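Local coordinates for Lin1944 protein (Listeria innocua, PDB 3D7L) that is of unknown specific function but is probably an oxidoreductase of the short-chain dehydrogenase/reductase family, at residues 63-71 against 84-93. Residues are numbered along the deposited sequence; the frame is centred on the assembly and turned at random.
Sequences VSATGSATF and VTISSKLGGQ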
ATOM      1  N   VAL D  63       3.886  19.217   0.377  1.00 25.99           N
ATOM      2  CA  VAL D  63       2.596  18.797   0.848  1.00 26.09           C
ATOM      3  C   VAL D  63       1.826  18.277  -0.346  1.00 27.05           C
ATOM      4  O   VAL D  63       1.595  18.988  -1.306  1.00 27.38           O
ATOM      5  CB  VAL D  63       1.788  19.953   1.429  1.00 26.13           C
ATOM      6  CG1 VAL D  63       0.449  19.452   1.930  1.00 25.38           C
ATOM      7  CG2 VAL D  63       2.554  20.677   2.547  1.00 26.46           C
ATOM      8  N   SER D  64       1.392  17.032  -0.253  1.00 28.35           N
ATOM      9  CA  SER D  64       0.595  16.426  -1.299  1.00 29.37           C
ATOM     10  C   SER D  64      -0.814  16.254  -0.772  1.00 29.22           C
ATOM     11  O   SER D  64      -1.029  15.487   0.184  1.00 29.49           O
ATOM     12  CB  SER D  64       1.178  15.063  -1.677  1.00 29.27           C
ATOM     13  OG  SER D  64       0.262  14.305  -2.466  1.00 33.26           O
ATOM     14  N   ALA D  65      -1.751  16.994  -1.369  1.00 29.40           N
ATOM     15  CA  ALA D  65      -3.178  16.779  -1.147  1.00 30.30           C
ATOM     16  C   ALA D  65      -3.804  16.352  -2.487  1.00 31.29           C
ATOM     17  O   ALA D  65      -4.813  16.902  -2.942  1.00 32.99           O
ATOM     18  CB  ALA D  65      -3.808  18.040  -0.611  1.00 29.71           C
ATOM     19  N   THR D  66      -3.161  15.383  -3.129  1.00 31.59           N
ATOM     20  CA  THR D  66      -3.448  15.022  -4.514  1.00 31.54           C
ATOM     21  C   THR D  66      -3.403  13.505  -4.661  1.00 31.06           C
ATOM     22  O   THR D  66      -3.037  12.805  -3.727  1.00 31.39           O
ATOM     23  CB  THR D  66      -2.426  15.683  -5.497  1.00 31.53           C
ATOM     24  OG1 THR D  66      -2.975  15.694  -6.819  1.00 32.46           O
ATOM     25  CG2 THR D  66      -1.050  14.956  -5.496  1.00 30.26           C
ATOM     26  N   GLY D  67      -3.762  13.010  -5.836  1.00 31.00           N
ATOM     27  CA  GLY D  67      -3.668  11.580  -6.120  1.00 30.59           C
ATOM     28  C   GLY D  67      -5.044  10.980  -6.250  1.00 29.98           C
ATOM     29  O   GLY D  67      -5.893  11.188  -5.399  1.00 31.32           O
ATOM     30  N   SER D  68      -5.260  10.226  -7.318  1.00 29.52           N
ATOM     31  CA  SER D  68      -6.560   9.635  -7.609  1.00 28.94           C
ATOM     32  C   SER D  68      -6.497   8.128  -7.516  1.00 27.35           C
ATOM     33  O   SER D  68      -5.465   7.531  -7.829  1.00 25.87           O
ATOM     34  CB  SER D  68      -7.021   9.994  -9.030  1.00 30.26           C
ATOM     35  OG  SER D  68      -6.881  11.376  -9.296  1.00 34.19           O
ATOM     36  N   ALA D  69      -7.627   7.543  -7.127  1.00 25.74           N
ATOM     37  CA  ALA D  69      -7.805   6.100  -6.977  1.00 26.20           C
ATOM     38  C   ALA D  69      -9.089   5.664  -7.681  1.00 26.15           C
ATOM     39  O   ALA D  69     -10.140   6.304  -7.508  1.00 26.97           O
ATOM     40  CB  ALA D  69      -7.895   5.724  -5.490  1.00 24.37           C
ATOM     41  N   THR D  70      -9.009   4.584  -8.455  1.00 25.63           N
ATOM     42  CA  THR D  70     -10.203   3.974  -9.039  1.00 25.71           C
ATOM     43  C   THR D  70     -11.213   3.622  -7.950  1.00 26.12           C
ATOM     44  O   THR D  70     -10.844   3.000  -6.935  1.00 25.76           O
ATOM     45  CB  THR D  70      -9.847   2.707  -9.851  1.00 26.32           C
ATOM     46  OG1 THR D  70      -9.157   3.111 -11.034  1.00 25.80           O
ATOM     47  CG2 THR D  70     -11.089   1.943 -10.260  1.00 23.85           C
ATOM     48  N   PHE D  71     -12.470   4.018  -8.186  1.00 26.20           N
ATOM     49  CA  PHE D  71     -13.600   3.796  -7.279  1.00 27.19           C
ATOM     50  C   PHE D  71     -14.599   2.868  -7.974  1.00 26.92           C
ATOM     51  O   PHE D  71     -15.646   3.301  -8.440  1.00 27.38           O
ATOM     52  CB  PHE D  71     -14.230   5.149  -6.929  1.00 28.08           C
ATOM     53  CG  PHE D  71     -15.209   5.124  -5.776  1.00 30.53           C
ATOM     54  CD1 PHE D  71     -16.552   5.423  -5.998  1.00 30.49           C
ATOM     55  CD2 PHE D  71     -14.780   4.866  -4.459  1.00 31.57           C
ATOM     56  CE1 PHE D  71     -17.482   5.442  -4.934  1.00 31.39           C
ATOM     57  CE2 PHE D  71     -15.701   4.887  -3.372  1.00 32.44           C
ATOM     58  CZ  PHE D  71     -17.058   5.167  -3.619  1.00 31.59           C
ATOM     59  N   VAL D  84      -4.398   2.355 -12.514  1.00 26.39           N
ATOM     60  CA  VAL D  84      -4.600   3.806 -12.467  1.00 27.71           C
ATOM     61  C   VAL D  84      -4.321   4.321 -11.044  1.00 27.79           C
ATOM     62  O   VAL D  84      -3.518   5.238 -10.846  1.00 28.46           O
ATOM     63  CB  VAL D  84      -6.034   4.208 -12.983  1.00 27.58           C
ATOM     64  CG1 VAL D  84      -6.198   5.704 -12.978  1.00 26.99           C
ATOM     65  CG2 VAL D  84      -6.283   3.652 -14.401  1.00 26.40           C
ATOM     66  N   THR D  85      -4.951   3.701 -10.050  1.00 28.01           N
ATOM     67  CA  THR D  85      -4.641   4.011  -8.640  1.00 28.06           C
ATOM     68  C   THR D  85      -3.133   3.929  -8.390  1.00 28.47           C
ATOM     69  O   THR D  85      -2.525   4.850  -7.811  1.00 28.19           O
ATOM     70  CB  THR D  85      -5.317   3.020  -7.713  1.00 27.19           C
ATOM     71  OG1 THR D  85      -6.692   2.961  -8.056  1.00 26.45           O
ATOM     72  CG2 THR D  85      -5.159   3.453  -6.219  1.00 26.45           C
ATOM     73  N   ILE D  86      -2.548   2.815  -8.835  1.00 28.45           N
ATOM     74  CA  ILE D  86      -1.127   2.544  -8.648  1.00 29.06           C
ATOM     75  C   ILE D  86      -0.242   3.662  -9.178  1.00 29.45           C
ATOM     76  O   ILE D  86       0.744   4.017  -8.520  1.00 29.76           O
ATOM     77  CB  ILE D  86      -0.713   1.168  -9.205  1.00 29.05           C
ATOM     78  CG1 ILE D  86      -1.347   0.052  -8.346  1.00 29.37           C
ATOM     79  CG2 ILE D  86       0.808   1.023  -9.212  1.00 28.59           C
ATOM     80  CD1 ILE D  86      -1.081  -1.361  -8.836  1.00 29.37           C
ATOM     81  N   SER D  87      -0.608   4.254 -10.319  1.00 29.54           N
ATOM     82  CA  SER D  87       0.216   5.333 -10.885  1.00 30.98           C
ATOM     83  C   SER D  87      -0.024   6.690 -10.239  1.00 30.67           C
ATOM     84  O   SER D  87       0.828   7.571 -10.340  1.00 31.02           O
ATOM     85  CB  SER D  87       0.077   5.430 -12.424  1.00 30.94           C
ATOM     86  OG  SER D  87      -1.155   6.040 -12.767  1.00 33.75           O
ATOM     87  N   SER D  88      -1.163   6.855  -9.560  1.00 30.93           N
ATOM     88  CA  SER D  88      -1.586   8.184  -9.087  1.00 30.70           C
ATOM     89  C   SER D  88      -1.587   8.373  -7.552  1.00 30.49           C
ATOM     90  O   SER D  88      -0.581   8.810  -6.997  1.00 30.66           O
ATOM     91  CB  SER D  88      -2.933   8.575  -9.704  1.00 30.38           C
ATOM     92  OG  SER D  88      -3.249   9.930  -9.402  1.00 31.35           O
ATOM     93  N   LYS D  89      -2.689   8.044  -6.873  1.00 29.64           N
ATOM     94  CA  LYS D  89      -2.754   8.201  -5.426  1.00 29.74           C
ATOM     95  C   LYS D  89      -1.624   7.439  -4.745  1.00 29.74           C
ATOM     96  O   LYS D  89      -1.078   7.921  -3.755  1.00 30.16           O
ATOM     97  CB  LYS D  89      -4.115   7.754  -4.865  1.00 29.79           C
ATOM     98  CG  LYS D  89      -4.283   7.878  -3.336  1.00 30.66           C
ATOM     99  CD  LYS D  89      -4.476   9.322  -2.912  1.00 35.07           C
ATOM    100  CE  LYS D  89      -4.725   9.470  -1.418  1.00 36.77           C
ATOM    101  NZ  LYS D  89      -6.038   8.933  -1.028  1.00 37.19           N
ATOM    102  N   LEU D  90      -1.289   6.257  -5.264  1.00 29.21           N
ATOM    103  CA  LEU D  90      -0.224   5.428  -4.682  1.00 29.31           C
ATOM    104  C   LEU D  90       1.165   5.873  -5.162  1.00 29.74           C
ATOM    105  O   LEU D  90       1.920   6.494  -4.414  1.00 29.56           O
ATOM    106  CB  LEU D  90      -0.446   3.938  -4.981  1.00 28.77           C
ATOM    107  CG  LEU D  90       0.387   2.915  -4.174  1.00 28.63           C
ATOM    108  CD1 LEU D  90      -0.316   1.546  -4.181  1.00 25.58           C
ATOM    109  CD2 LEU D  90       1.824   2.789  -4.663  1.00 26.03           C
ATOM    110  N   GLY D  91       1.469   5.565  -6.424  1.00 30.32           N
ATOM    111  CA  GLY D  91       2.809   5.717  -6.987  1.00 29.44           C
ATOM    112  C   GLY D  91       3.156   7.160  -7.232  1.00 29.51           C
ATOM    113  O   GLY D  91       4.307   7.523  -7.127  1.00 29.32           O
ATOM    114  N   GLY D  92       2.157   7.972  -7.585  1.00 29.40           N
ATOM    115  CA  GLY D  92       2.336   9.391  -7.799  1.00 29.10           C
ATOM    116  C   GLY D  92       2.783  10.093  -6.537  1.00 29.57           C
ATOM    117  O   GLY D  92       3.778  10.822  -6.573  1.00 30.75           O
ATOM    118  N   GLN D  93       2.103   9.849  -5.408  1.00 28.54           N
ATOM    119  CA  GLN D  93       2.502  10.485  -4.143  1.00 27.89           C
ATOM    120  C   GLN D  93       3.869   9.986  -3.645  1.00 27.30           C
ATOM    121  O   GLN D  93       4.672  10.764  -3.114  1.00 27.18           O
ATOM    122  CB  GLN D  93       1.453  10.281  -3.055  1.00 28.13           C
ATOM    123  CG  GLN D  93       0.145  10.986  -3.266  1.00 26.24           C
ATOM    124  CD  GLN D  93      -0.625  11.089  -1.944  1.00 28.30           C
ATOM    125  OE1 GLN D  93      -0.565  12.117  -1.263  1.00 25.42           O
ATOM    126  NE2 GLN D  93      -1.333  10.009  -1.569  1.00 23.37           N
TER
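Gln93 and Ser64 meet where the central strand 59-64 of the SDR Rossmann fold gives way to a loop that runs on across helix 79-100. From CB, the Gln93 side chain extends beyond CG, which lies 3.4 Å from Ser64 OG. Gln93 CD sits 3.5 Å from Thr66 O, and at the tip OE1 accepts a short bond of 2.6 Å from Ser64 OG, tilted 16° from the carbonyl plane. NE2 turns back to Lys89 O, a lone-pair bond lying in both the carbonyl and the amide plane, and also bonds Thr113 O on the neighbouring strand, so the buried amide is fixed in rotation.

Gly67 passes 3.6 Å from Lys89, CA to CA, leaving no room for a side chain. A chi1 of -172° sets Ser88 OG against the loop, where it accepts Ser68 N almost straight on (169°), while Ser68 O takes Lys89 N from above the carbonyl plane. Lys89 N lies in a wider pi-type turn at 86-90, which probably leaves this amide to the loop. Lys89 NZ leads away to Asn132 OD1 and Thr114 O. Thr85 OG1, also bonded to Ser127 OG, accepts Thr70 N at 2.9 Å, and Thr85 CG2 rests 3.6 Å from Ala69 CB.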